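Local coordinates for protein AcrVIA1 (Listeria seeligeri, PDB 6VRB) that probably inhibits the type VI-A CRISPR effector Cas13a, docking on the guide-RNA-loaded nuclease and keeping target RNA from engaging it, at residues Arg70-Leu74 against Gly85-Phe91; Val10-Phe15 against Phe30-Glu35; Val62-Asn66 against Cys115-Glu119. All blocks are in the same frame, centred on the assembly; numbering follows the deposited sequence.

Overall arrangement
Along the chain, contact 2 closes first, and contact 1 then lies nested inside the loop closed by contact 3. Contacts 1 and 3 touch, Phe91 and Ala88 meeting Tyr118, with centres about 10 Å apart: the former joins strand 73-78 to strand 83-87 and helix 88-94, and the latter sets helix 115-121 against the loop between strands 59-62 and 73-78. Contact 2 packs a separate two-stranded hairpin on helix 21-33, its centre 18 to 19 Å from theirs. The nearest atoms of contact 1 are about 4 Å from the bound RNA, against about 8 Å for contact 2 and 9 Å for contact 3; Arg70, Ser89 and Val90 of contact 1 pack on it.

Contact 1 of 3, residues Arg70-Leu74 against Gly85-Phe91; sequences RCHLL and GIPASVF
Leu74 meets Phe91 across this contact by laying CD1 over one face of the phenyl ring, 4.2 Å from the ring centroid and 27° off its normal, which meets the geometry of a CH-pi contact. Placing CG opposite the carbonyl carbon (chi1 -60°) lets CD1 reach Phe91, whose side chain the leucine crosses at about a right angle. Leu74 CD1 also lies 4.2 Å from Ala88 CB, and Ala88 CB packs 3.7 Å from His72 CB. Behind these side chains the backbones pair as an antiparallel hairpin. Ile86 N donates to Leu74 O at 3.2 Å, while the return bond from Leu74 N to Ile86 O is weak. Leu73 and Pro87 form the next, non-hydrogen-bonded pair. Beyond it Ala88 N reaches His72 O at 2.8 Å, so one bond extends to the first residue of the helix, just after Pro87 at its N-cap. Helix 44-53 covers Ile86 and Phe91 through Trp50 and Phe51, whereas helix 115-121 closes over Leu74 and Ala88 with Tyr118, so the strand-to-helix junction of 83-87 and 88-94 touches both helices.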
ATOM      1  N   ARG C  70     -14.775   6.901 -19.396  1.00 22.55           N
ATOM      2  CA  ARG C  70     -14.955   5.557 -18.861  1.00 22.55           C
ATOM      3  C   ARG C  70     -16.104   4.919 -19.623  1.00 22.55           C
ATOM      4  O   ARG C  70     -17.229   4.816 -19.138  1.00 22.55           O
ATOM      5  CB  ARG C  70     -15.198   5.577 -17.359  1.00 22.55           C
ATOM      6  CG  ARG C  70     -14.006   6.061 -16.591  1.00 22.55           C
ATOM      7  CD  ARG C  70     -14.178   5.920 -15.106  1.00 22.55           C
ATOM      8  NE  ARG C  70     -14.100   4.520 -14.718  1.00 22.55           N
ATOM      9  CZ  ARG C  70     -14.318   4.065 -13.494  1.00 22.55           C
ATOM     10  NH1 ARG C  70     -14.632   4.900 -12.518  1.00 22.55           N
ATOM     11  NH2 ARG C  70     -14.226   2.772 -13.244  1.00 22.55           N
ATOM     12  N   CYS C  71     -15.786   4.433 -20.819  1.00 18.97           N
ATOM     13  CA  CYS C  71     -16.823   3.957 -21.721  1.00 18.97           C
ATOM     14  C   CYS C  71     -16.175   3.116 -22.806  1.00 18.97           C
ATOM     15  O   CYS C  71     -15.300   3.607 -23.519  1.00 18.97           O
ATOM     16  CB  CYS C  71     -17.577   5.140 -22.324  1.00 18.97           C
ATOM     17  SG  CYS C  71     -19.166   4.748 -23.034  1.00 18.97           S
ATOM     18  N   HIS C  72     -16.585   1.857 -22.919  1.00 15.63           N
ATOM     19  CA  HIS C  72     -16.224   1.039 -24.062  1.00 15.63           C
ATOM     20  C   HIS C  72     -17.427   0.943 -25.002  1.00 15.63           C
ATOM     21  O   HIS C  72     -18.577   1.003 -24.570  1.00 15.63           O
ATOM     22  CB  HIS C  72     -15.808  -0.367 -23.622  1.00 15.63           C
ATOM     23  CG  HIS C  72     -14.826  -0.412 -22.486  1.00 15.63           C
ATOM     24  ND1 HIS C  72     -13.515  -0.013 -22.600  1.00 15.63           N
ATOM     25  CD2 HIS C  72     -14.952  -0.903 -21.233  1.00 15.63           C
ATOM     26  CE1 HIS C  72     -12.888  -0.211 -21.458  1.00 15.63           C
ATOM     27  NE2 HIS C  72     -13.737  -0.755 -20.611  1.00 15.63           N
ATOM     28  N   LEU C  73     -17.165   0.782 -26.299  1.00 18.28           N
ATOM     29  CA  LEU C  73     -18.219   0.828 -27.322  1.00 18.28           C
ATOM     30  C   LEU C  73     -18.198  -0.392 -28.234  1.00 18.28           C
ATOM     31  O   LEU C  73     -17.456  -0.417 -29.214  1.00 18.28           O
ATOM     32  CB  LEU C  73     -18.107   2.094 -28.165  1.00 18.28           C
ATOM     33  CG  LEU C  73     -19.038   3.280 -27.944  1.00 18.28           C
ATOM     34  CD1 LEU C  73     -20.423   2.918 -28.403  1.00 18.28           C
ATOM     35  CD2 LEU C  73     -19.069   3.703 -26.509  1.00 18.28           C
ATOM     36  N   LEU C  74     -19.082  -1.349 -27.984  1.00 18.66           N
ATOM     37  CA  LEU C  74     -19.172  -2.552 -28.804  1.00 18.66           C
ATOM     38  C   LEU C  74     -19.938  -2.263 -30.091  1.00 18.66           C
ATOM     39  O   LEU C  74     -21.096  -1.850 -30.040  1.00 18.66           O
ATOM     40  CB  LEU C  74     -19.873  -3.646 -28.010  1.00 18.66           C
ATOM     41  CG  LEU C  74     -19.163  -4.045 -26.723  1.00 18.66           C
ATOM     42  CD1 LEU C  74     -20.038  -4.958 -25.917  1.00 18.66           C
ATOM     43  CD2 LEU C  74     -17.848  -4.714 -27.039  1.00 18.66           C
ATOM     44  N   GLY C  85     -23.922   0.447 -32.594  1.00 21.58           N
ATOM     45  CA  GLY C  85     -23.109   0.330 -31.403  1.00 21.58           C
ATOM     46  C   GLY C  85     -23.814   0.721 -30.123  1.00 21.58           C
ATOM     47  O   GLY C  85     -24.617   1.654 -30.107  1.00 21.58           O
ATOM     48  N   ILE C  86     -23.530   0.006 -29.045  1.00 18.00           N
ATOM     49  CA  ILE C  86     -24.060   0.330 -27.723  1.00 18.00           C
ATOM     50  C   ILE C  86     -22.875   0.517 -26.791  1.00 18.00           C
ATOM     51  O   ILE C  86     -21.753   0.083 -27.104  1.00 18.00           O
ATOM     52  CB  ILE C  86     -25.018  -0.767 -27.206  1.00 18.00           C
ATOM     53  CG1 ILE C  86     -24.270  -2.080 -27.055  1.00 18.00           C
ATOM     54  CG2 ILE C  86     -26.208  -0.927 -28.115  1.00 18.00           C
ATOM     55  CD1 ILE C  86     -25.031  -3.097 -26.301  1.00 18.00           C
ATOM     56  N   PRO C  87     -23.065   1.181 -25.649  1.00 16.52           N
ATOM     57  CA  PRO C  87     -22.030   1.146 -24.615  1.00 16.52           C
ATOM     58  C   PRO C  87     -21.904  -0.247 -24.026  1.00 16.52           C
ATOM     59  O   PRO C  87     -22.871  -1.005 -23.961  1.00 16.52           O
ATOM     60  CB  PRO C  87     -22.533   2.147 -23.572  1.00 16.52           C
ATOM     61  CG  PRO C  87     -23.392   3.054 -24.319  1.00 16.52           C
ATOM     62  CD  PRO C  87     -24.065   2.224 -25.362  1.00 16.52           C
ATOM     63  N   ALA C  88     -20.698  -0.582 -23.583  1.00 16.03           N
ATOM     64  CA  ALA C  88     -20.460  -1.894 -23.001  1.00 16.03           C
ATOM     65  C   ALA C  88     -21.035  -2.038 -21.601  1.00 16.03           C
ATOM     66  O   ALA C  88     -21.148  -3.161 -21.112  1.00 16.03           O
ATOM     67  CB  ALA C  88     -18.966  -2.194 -22.978  1.00 16.03           C
ATOM     68  N   SER C  89     -21.384  -0.943 -20.940  1.00 18.08           N
ATOM     69  CA  SER C  89     -22.118  -1.025 -19.689  1.00 18.08           C
ATOM     70  C   SER C  89     -23.563  -1.448 -19.891  1.00 18.08           C
ATOM     71  O   SER C  89     -24.136  -2.089 -19.007  1.00 18.08           O
ATOM     72  CB  SER C  89     -22.073   0.321 -18.967  1.00 18.08           C
ATOM     73  OG  SER C  89     -22.735   1.317 -19.720  1.00 18.08           O
ATOM     74  N   VAL C  90     -24.156  -1.108 -21.035  1.00 18.62           N
ATOM     75  CA  VAL C  90     -25.480  -1.607 -21.385  1.00 18.62           C
ATOM     76  C   VAL C  90     -25.431  -3.109 -21.640  1.00 18.62           C
ATOM     77  O   VAL C  90     -26.331  -3.848 -21.235  1.00 18.62           O
ATOM     78  CB  VAL C  90     -26.013  -0.827 -22.600  1.00 18.62           C
ATOM     79  CG1 VAL C  90     -27.334  -1.379 -23.086  1.00 18.62           C
ATOM     80  CG2 VAL C  90     -26.156   0.633 -22.248  1.00 18.62           C
ATOM     81  N   PHE C  91     -24.365  -3.581 -22.287  1.00 17.15           N
ATOM     82  CA  PHE C  91     -24.187  -5.005 -22.558  1.00 17.15           C
ATOM     83  C   PHE C  91     -24.041  -5.809 -21.272  1.00 17.15           C
ATOM     84  O   PHE C  91     -24.595  -6.905 -21.154  1.00 17.15           O
ATOM     85  CB  PHE C  91     -22.961  -5.183 -23.451  1.00 17.15           C
ATOM     86  CG  PHE C  91     -22.676  -6.597 -23.831  1.00 17.15           C
ATOM     87  CD1 PHE C  91     -23.390  -7.216 -24.831  1.00 17.15           C
ATOM     88  CD2 PHE C  91     -21.674  -7.304 -23.198  1.00 17.15           C
ATOM     89  CE1 PHE C  91     -23.114  -8.511 -25.185  1.00 17.15           C
ATOM     90  CE2 PHE C  91     -21.405  -8.598 -23.545  1.00 17.15           C
ATOM     91  CZ  PHE C  91     -22.120  -9.201 -24.540  1.00 17.15           C
TER

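Contact 2 of 3, residues Val10-Phe15 against Phe30-Glu35; sequences VKGKIF and FLKKAE
The tight hairpin of strands 8-10 and 13-15 packs Val10, Lys11 and Phe15 against Phe30, Leu31 and Ala34, in the last part of helix 21-33 and just beyond it. Phe15 brings CZ over one face of the Phe30 ring, 3.4 Å from Phe30 CD2. The two centroids are 5.1 Å apart and the planes meet at 59°, an oblique pairing. Phe30 turns its ring to the hairpin with CG opposite its own backbone N (chi1 -178°), and Val10 CG1 takes the edge of that ring, 4.1 Å from Phe30 CE2. Val10 CG1 also touches Leu31 CD2 at 3.9 Å. A type I' turn spanning Val10 to Lys13 links the strands, closed by the bond from Lys13 N to Val10 O and returned from Val10 N to Lys13 O; Lys11 and Gly12 fill its corner with positive phi. From that corner the Lys11 side chain runs past Phe30, its CG 4.0 Å from Phe30 CE2. Lys11 CD rests 3.7 Å from Ala34 CB, and the bend at chi3 (36°) then turns CE and NZ to the Glu35 backbone, though the angle there is too poor for a hydrogen bond. Lys13, on the same strand as Phe15, holds NZ over a face of that ring, offset toward the rim.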
ATOM      1  N   VAL C  10     -22.168 -14.822 -14.013  1.00 25.68           N
ATOM      2  CA  VAL C  10     -23.093 -14.324 -15.071  1.00 25.68           C
ATOM      3  C   VAL C  10     -24.513 -14.808 -14.785  1.00 25.68           C
ATOM      4  O   VAL C  10     -24.728 -16.029 -14.723  1.00 25.68           O
ATOM      5  CB  VAL C  10     -22.639 -14.772 -16.473  1.00 25.68           C
ATOM      6  CG1 VAL C  10     -23.573 -14.249 -17.552  1.00 25.68           C
ATOM      7  CG2 VAL C  10     -21.205 -14.359 -16.761  1.00 25.68           C
ATOM      8  N   LYS C  11     -25.438 -13.861 -14.648  1.00 28.70           N
ATOM      9  CA  LYS C  11     -26.879 -14.188 -14.435  1.00 28.70           C
ATOM     10  C   LYS C  11     -27.073 -15.368 -13.472  1.00 28.70           C
ATOM     11  O   LYS C  11     -27.876 -16.262 -13.798  1.00 28.70           O
ATOM     12  CB  LYS C  11     -27.736 -14.192 -15.709  1.00 28.70           C
ATOM     13  CG  LYS C  11     -27.204 -14.914 -16.938  1.00 28.70           C
ATOM     14  CD  LYS C  11     -28.104 -14.691 -18.131  1.00 28.70           C
ATOM     15  CE  LYS C  11     -28.698 -13.299 -18.137  1.00 28.70           C
ATOM     16  NZ  LYS C  11     -29.794 -13.162 -19.124  1.00 28.70           N
ATOM     17  N   GLY C  12     -26.353 -15.365 -12.347  1.00 30.31           N
ATOM     18  CA  GLY C  12     -26.497 -16.396 -11.301  1.00 30.31           C
ATOM     19  C   GLY C  12     -25.608 -17.616 -11.482  1.00 30.31           C
ATOM     20  O   GLY C  12     -25.553 -18.420 -10.537  1.00 30.31           O
ATOM     21  N   LYS C  13     -24.927 -17.772 -12.623  1.00 30.93           N
ATOM     22  CA  LYS C  13     -24.043 -18.920 -12.738  1.00 30.93           C
ATOM     23  C   LYS C  13     -22.593 -18.467 -12.757  1.00 30.93           C
ATOM     24  O   LYS C  13     -22.232 -17.543 -13.486  1.00 30.93           O
ATOM     25  CB  LYS C  13     -24.356 -19.717 -14.006  1.00 30.93           C
ATOM     26  CG  LYS C  13     -23.582 -21.011 -14.124  1.00 30.93           C
ATOM     27  CD  LYS C  13     -23.981 -21.781 -15.361  1.00 30.93           C
ATOM     28  CE  LYS C  13     -23.294 -23.128 -15.392  1.00 30.93           C
ATOM     29  NZ  LYS C  13     -21.820 -22.986 -15.529  1.00 30.93           N
ATOM     30  N   ILE C  14     -21.762 -19.140 -11.961  1.00 31.98           N
ATOM     31  CA  ILE C  14     -20.324 -18.761 -11.845  1.00 31.98           C
ATOM     32  C   ILE C  14     -19.489 -19.591 -12.821  1.00 31.98           C
ATOM     33  O   ILE C  14     -19.600 -20.829 -12.795  1.00 31.98           O
ATOM     34  CB  ILE C  14     -19.829 -18.943 -10.397  1.00 31.98           C
ATOM     35  CG1 ILE C  14     -20.591 -18.040  -9.424  1.00 31.98           C
ATOM     36  CG2 ILE C  14     -18.328 -18.726 -10.310  1.00 31.98           C
ATOM     37  CD1 ILE C  14     -22.075 -18.300  -9.385  1.00 31.98           C
ATOM     38  N   PHE C  15     -18.684 -18.911 -13.640  1.00 33.57           N
ATOM     39  CA  PHE C  15     -17.760 -19.575 -14.591  1.00 33.57           C
ATOM     40  C   PHE C  15     -16.352 -19.391 -14.019  1.00 33.57           C
ATOM     41  O   PHE C  15     -15.958 -18.236 -13.792  1.00 33.57           O
ATOM     42  CB  PHE C  15     -17.889 -18.954 -15.983  1.00 33.57           C
ATOM     43  CG  PHE C  15     -19.233 -19.148 -16.636  1.00 33.57           C
ATOM     44  CD1 PHE C  15     -20.303 -18.325 -16.320  1.00 33.57           C
ATOM     45  CD2 PHE C  15     -19.431 -20.151 -17.568  1.00 33.57           C
ATOM     46  CE1 PHE C  15     -21.537 -18.505 -16.922  1.00 33.57           C
ATOM     47  CE2 PHE C  15     -20.667 -20.329 -18.170  1.00 33.57           C
ATOM     48  CZ  PHE C  15     -21.717 -19.506 -17.844  1.00 33.57           C
ATOM     49  N   PHE C  30     -22.935 -19.603 -23.890  1.00 32.69           N
ATOM     50  CA  PHE C  30     -23.916 -19.334 -22.848  1.00 32.69           C
ATOM     51  C   PHE C  30     -24.488 -17.930 -22.984  1.00 32.69           C
ATOM     52  O   PHE C  30     -25.655 -17.698 -22.655  1.00 32.69           O
ATOM     53  CB  PHE C  30     -23.281 -19.511 -21.471  1.00 32.69           C
ATOM     54  CG  PHE C  30     -24.233 -19.290 -20.327  1.00 32.69           C
ATOM     55  CD1 PHE C  30     -25.123 -20.277 -19.951  1.00 32.69           C
ATOM     56  CD2 PHE C  30     -24.237 -18.092 -19.634  1.00 32.69           C
ATOM     57  CE1 PHE C  30     -25.993 -20.077 -18.902  1.00 32.69           C
ATOM     58  CE2 PHE C  30     -25.108 -17.885 -18.592  1.00 32.69           C
ATOM     59  CZ  PHE C  30     -25.985 -18.879 -18.222  1.00 32.69           C
ATOM     60  N   LEU C  31     -23.678 -16.979 -23.456  1.00 30.79           N
ATOM     61  CA  LEU C  31     -24.127 -15.596 -23.555  1.00 30.79           C
ATOM     62  C   LEU C  31     -25.118 -15.379 -24.681  1.00 30.79           C
ATOM     63  O   LEU C  31     -25.982 -14.507 -24.565  1.00 30.79           O
ATOM     64  CB  LEU C  31     -22.934 -14.661 -23.738  1.00 30.79           C
ATOM     65  CG  LEU C  31     -22.051 -14.520 -22.502  1.00 30.79           C
ATOM     66  CD1 LEU C  31     -20.843 -13.665 -22.781  1.00 30.79           C
ATOM     67  CD2 LEU C  31     -22.857 -13.945 -21.370  1.00 30.79           C
ATOM     68  N   LYS C  32     -25.029 -16.151 -25.758  1.00 34.48           N
ATOM     69  CA  LYS C  32     -25.957 -15.988 -26.864  1.00 34.48           C
ATOM     70  C   LYS C  32     -27.255 -16.750 -26.671  1.00 34.48           C
ATOM     71  O   LYS C  32     -28.280 -16.359 -27.236  1.00 34.48           O
ATOM     72  CB  LYS C  32     -25.295 -16.413 -28.172  1.00 34.48           C
ATOM     73  CG  LYS C  32     -24.204 -15.461 -28.576  1.00 34.48           C
ATOM     74  CD  LYS C  32     -23.591 -15.828 -29.897  1.00 34.48           C
ATOM     75  CE  LYS C  32     -22.537 -14.818 -30.277  1.00 34.48           C
ATOM     76  NZ  LYS C  32     -21.930 -15.123 -31.591  1.00 34.48           N
ATOM     77  N   LYS C  33     -27.247 -17.814 -25.880  1.00 37.80           N
ATOM     78  CA  LYS C  33     -28.476 -18.491 -25.508  1.00 37.80           C
ATOM     79  C   LYS C  33     -29.151 -17.847 -24.312  1.00 37.80           C
ATOM     80  O   LYS C  33     -30.285 -18.210 -23.988  1.00 37.80           O
ATOM     81  CB  LYS C  33     -28.203 -19.967 -25.209  1.00 37.80           C
ATOM     82  CG  LYS C  33     -27.636 -20.791 -26.366  1.00 37.80           C
ATOM     83  CD  LYS C  33     -28.669 -21.117 -27.447  1.00 37.80           C
ATOM     84  CE  LYS C  33     -28.528 -20.242 -28.693  1.00 37.80           C
ATOM     85  NZ  LYS C  33     -29.468 -20.654 -29.772  1.00 37.80           N
ATOM     86  N   ALA C  34     -28.483 -16.907 -23.652  1.00 38.09           N
ATOM     87  CA  ALA C  34     -29.066 -16.244 -22.499  1.00 38.09           C
ATOM     88  C   ALA C  34     -30.170 -15.298 -22.942  1.00 38.09           C
ATOM     89  O   ALA C  34     -29.963 -14.431 -23.792  1.00 38.09           O
ATOM     90  CB  ALA C  34     -27.998 -15.478 -21.724  1.00 38.09           C
ATOM     91  N   GLU C  35     -31.352 -15.485 -22.370  1.00 39.07           N
ATOM     92  CA  GLU C  35     -32.508 -14.669 -22.693  1.00 39.07           C
ATOM     93  C   GLU C  35     -32.457 -13.351 -21.938  1.00 39.07           C
ATOM     94  O   GLU C  35     -31.746 -13.200 -20.942  1.00 39.07           O
ATOM     95  CB  GLU C  35     -33.805 -15.423 -22.381  1.00 39.07           C
ATOM     96  CG  GLU C  35     -33.907 -15.957 -20.958  1.00 39.07           C
ATOM     97  CD  GLU C  35     -34.549 -14.986 -19.982  1.00 39.07           C
ATOM     98  OE1 GLU C  35     -35.277 -14.076 -20.431  1.00 39.07           O
ATOM     99  OE2 GLU C  35     -34.315 -15.132 -18.764  1.00 39.07           O
TER

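Contact 3 of 3, residues Val62-Asn66 against Cys115-Glu119; sequences VFWKN and CNLYE
Phe63 wedges its ring against helix 115-121, where Tyr118, Cys115 and Glu119 receive it. From CB the side chain heads toward the helix, chi1 of 171° swinging CG opposite the backbone N. At the start of the ring, Phe63 CG and Phe63 CD1 lie 4.1 and 3.6 Å from Tyr118 CB. That methylene sits over one ring face, 21° off the normal, and so makes a CH-pi contact. Further out, Phe63 CE1 reaches the tyrosine ring itself, 3.4 Å from Tyr118 CD2. The two rings are oblique, with planes at 48°, while the side chains cross at about a right angle. At the tip, Phe63 CZ lies 4.0 Å from Cys115 SG; the sulfur stands at the ring edge, near its plane, in a sulfur-aromatic contact. Phe63 CD2 meets Glu119 CG obliquely at 4.3 Å. The face turned from Tyr118 is covered by the backbone of Phe63's own loop, with Lys65 CA above it.

Lys65 extends beyond CG in a straight chain, bringing Lys65 CE within 3.8 Å of Cys115 SG. Around this core, His72 and Leu74 touch the Phe63 ring, tying it to the region of contact 1, and Thr125 packs on it from strand 124-126. Glu119 has a long, weak ion pair with a basic side chain of another protein chain. Lys65 NZ is 4.9 Å from Glu119 OE2, too far for a salt bridge. Loop and helix are therefore held by apolar, CH-pi and sulfur-aromatic packing, with charge at most a weak addition.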
ATOM      1  N   VAL C  62     -16.929  -5.448 -33.081  1.00 23.89           N
ATOM      2  CA  VAL C  62     -15.793  -4.541 -32.938  1.00 23.89           C
ATOM      3  C   VAL C  62     -15.817  -3.978 -31.527  1.00 23.89           C
ATOM      4  O   VAL C  62     -16.861  -3.509 -31.068  1.00 23.89           O
ATOM      5  CB  VAL C  62     -15.840  -3.405 -33.980  1.00 23.89           C
ATOM      6  CG1 VAL C  62     -14.741  -2.393 -33.738  1.00 23.89           C
ATOM      7  CG2 VAL C  62     -15.736  -3.963 -35.381  1.00 23.89           C
ATOM      8  N   PHE C  63     -14.670  -4.009 -30.842  1.00 18.54           N
ATOM      9  CA  PHE C  63     -14.640  -3.660 -29.424  1.00 18.54           C
ATOM     10  C   PHE C  63     -14.404  -2.173 -29.159  1.00 18.54           C
ATOM     11  O   PHE C  63     -15.124  -1.608 -28.332  1.00 18.54           O
ATOM     12  CB  PHE C  63     -13.623  -4.554 -28.694  1.00 18.54           C
ATOM     13  CG  PHE C  63     -13.337  -4.155 -27.265  1.00 18.54           C
ATOM     14  CD1 PHE C  63     -14.356  -3.915 -26.360  1.00 18.54           C
ATOM     15  CD2 PHE C  63     -12.042  -4.188 -26.789  1.00 18.54           C
ATOM     16  CE1 PHE C  63     -14.075  -3.555 -25.069  1.00 18.54           C
ATOM     17  CE2 PHE C  63     -11.767  -3.874 -25.482  1.00 18.54           C
ATOM     18  CZ  PHE C  63     -12.783  -3.564 -24.621  1.00 18.54           C
ATOM     19  N   TRP C  64     -13.429  -1.538 -29.817  1.00 21.27           N
ATOM     20  CA  TRP C  64     -13.105  -0.112 -29.666  1.00 21.27           C
ATOM     21  C   TRP C  64     -12.839   0.255 -28.214  1.00 21.27           C
ATOM     22  O   TRP C  64     -13.685   0.915 -27.608  1.00 21.27           O
ATOM     23  CB  TRP C  64     -14.199   0.839 -30.166  1.00 21.27           C
ATOM     24  CG  TRP C  64     -13.648   2.202 -30.524  1.00 21.27           C
ATOM     25  CD1 TRP C  64     -13.136   3.139 -29.677  1.00 21.27           C
ATOM     26  CD2 TRP C  64     -13.705   2.828 -31.804  1.00 21.27           C
ATOM     27  NE1 TRP C  64     -12.768   4.259 -30.365  1.00 21.27           N
ATOM     28  CE2 TRP C  64     -13.130   4.102 -31.673  1.00 21.27           C
ATOM     29  CE3 TRP C  64     -14.165   2.425 -33.055  1.00 21.27           C
ATOM     30  CZ2 TRP C  64     -13.000   4.972 -32.742  1.00 21.27           C
ATOM     31  CZ3 TRP C  64     -14.028   3.292 -34.117  1.00 21.27           C
ATOM     32  CH2 TRP C  64     -13.454   4.552 -33.952  1.00 21.27           C
ATOM     33  N   LYS C  65     -11.716  -0.198 -27.658  1.00 20.45           N
ATOM     34  CA  LYS C  65     -11.482  -0.315 -26.222  1.00 20.45           C
ATOM     35  C   LYS C  65     -11.836   0.883 -25.350  1.00 20.45           C
ATOM     36  O   LYS C  65     -12.773   0.790 -24.563  1.00 20.45           O
ATOM     37  CB  LYS C  65     -10.026  -0.686 -25.981  1.00 20.45           C
ATOM     38  CG  LYS C  65      -9.707  -0.900 -24.529  1.00 20.45           C
ATOM     39  CD  LYS C  65      -8.363  -1.542 -24.378  1.00 20.45           C
ATOM     40  CE  LYS C  65      -8.026  -1.744 -22.926  1.00 20.45           C
ATOM     41  NZ  LYS C  65      -6.725  -2.429 -22.766  1.00 20.45           N
ATOM     42  N   ASN C  66     -11.176   2.024 -25.495  1.00 18.32           N
ATOM     43  CA  ASN C  66     -11.355   3.078 -24.498  1.00 18.32           C
ATOM     44  C   ASN C  66     -11.901   4.355 -25.120  1.00 18.32           C
ATOM     45  O   ASN C  66     -11.349   5.435 -24.907  1.00 18.32           O
ATOM     46  CB  ASN C  66     -10.043   3.318 -23.764  1.00 18.32           C
ATOM     47  CG  ASN C  66     -10.255   3.801 -22.364  1.00 18.32           C
ATOM     48  OD1 ASN C  66     -11.382   4.058 -21.952  1.00 18.32           O
ATOM     49  ND2 ASN C  66      -9.182   3.870 -21.595  1.00 18.32           N
ATOM     50  N   CYS C 115     -12.045  -6.344 -20.210  1.00 23.36           N
ATOM     51  CA  CYS C 115     -11.372  -6.252 -21.498  1.00 23.36           C
ATOM     52  C   CYS C 115     -10.857  -7.603 -21.967  1.00 23.36           C
ATOM     53  O   CYS C 115     -10.643  -7.803 -23.165  1.00 23.36           O
ATOM     54  CB  CYS C 115     -10.231  -5.248 -21.404  1.00 23.36           C
ATOM     55  SG  CYS C 115     -10.783  -3.572 -21.124  1.00 23.36           S
ATOM     56  N   ASN C 116     -10.654  -8.535 -21.040  1.00 25.58           N
ATOM     57  CA  ASN C 116     -10.272  -9.888 -21.407  1.00 25.58           C
ATOM     58  C   ASN C 116     -11.435 -10.647 -22.021  1.00 25.58           C
ATOM     59  O   ASN C 116     -11.241 -11.416 -22.968  1.00 25.58           O
ATOM     60  CB  ASN C 116      -9.759 -10.612 -20.174  1.00 25.58           C
ATOM     61  CG  ASN C 116      -8.483 -10.017 -19.649  1.00 25.58           C
ATOM     62  OD1 ASN C 116      -7.611  -9.622 -20.418  1.00 25.58           O
ATOM     63  ND2 ASN C 116      -8.355  -9.958 -18.330  1.00 25.58           N
ATOM     64  N   LEU C 117     -12.643 -10.449 -21.489  1.00 23.74           N
ATOM     65  CA  LEU C 117     -13.840 -11.043 -22.070  1.00 23.74           C
ATOM     66  C   LEU C 117     -14.129 -10.473 -23.450  1.00 23.74           C
ATOM     67  O   LEU C 117     -14.463 -11.209 -24.382  1.00 23.74           O
ATOM     68  CB  LEU C 117     -15.027 -10.825 -21.139  1.00 23.74           C
ATOM     69  CG  LEU C 117     -16.374 -11.316 -21.668  1.00 23.74           C
ATOM     70  CD1 LEU C 117     -16.341 -12.802 -21.902  1.00 23.74           C
ATOM     71  CD2 LEU C 117     -17.497 -10.948 -20.723  1.00 23.74           C
ATOM     72  N   TYR C 118     -13.980  -9.163 -23.604  1.00 20.76           N
ATOM     73  CA  TYR C 118     -14.357  -8.506 -24.844  1.00 20.76           C
ATOM     74  C   TYR C 118     -13.364  -8.730 -25.971  1.00 20.76           C
ATOM     75  O   TYR C 118     -13.744  -8.589 -27.135  1.00 20.76           O
ATOM     76  CB  TYR C 118     -14.542  -7.025 -24.581  1.00 20.76           C
ATOM     77  CG  TYR C 118     -15.799  -6.716 -23.821  1.00 20.76           C
ATOM     78  CD1 TYR C 118     -16.890  -7.569 -23.873  1.00 20.76           C
ATOM     79  CD2 TYR C 118     -15.878  -5.607 -23.002  1.00 20.76           C
ATOM     80  CE1 TYR C 118     -18.025  -7.299 -23.177  1.00 20.76           C
ATOM     81  CE2 TYR C 118     -17.015  -5.334 -22.301  1.00 20.76           C
ATOM     82  CZ  TYR C 118     -18.076  -6.180 -22.387  1.00 20.76           C
ATOM     83  OH  TYR C 118     -19.205  -5.896 -21.682  1.00 20.76           O
ATOM     84  N   GLU C 119     -12.121  -9.083 -25.667  1.00 26.61           N
ATOM     85  CA  GLU C 119     -11.175  -9.472 -26.701  1.00 26.61           C
ATOM     86  C   GLU C 119     -11.266 -10.945 -27.055  1.00 26.61           C
ATOM     87  O   GLU C 119     -10.535 -11.401 -27.935  1.00 26.61           O
ATOM     88  CB  GLU C 119      -9.752  -9.125 -26.273  1.00 26.61           C
ATOM     89  CG  GLU C 119      -9.470  -7.643 -26.298  1.00 26.61           C
ATOM     90  CD  GLU C 119      -8.102  -7.301 -25.768  1.00 26.61           C
ATOM     91  OE1 GLU C 119      -7.410  -8.218 -25.286  1.00 26.61           O
ATOM     92  OE2 GLU C 119      -7.726  -6.112 -25.820  1.00 26.61           O
TER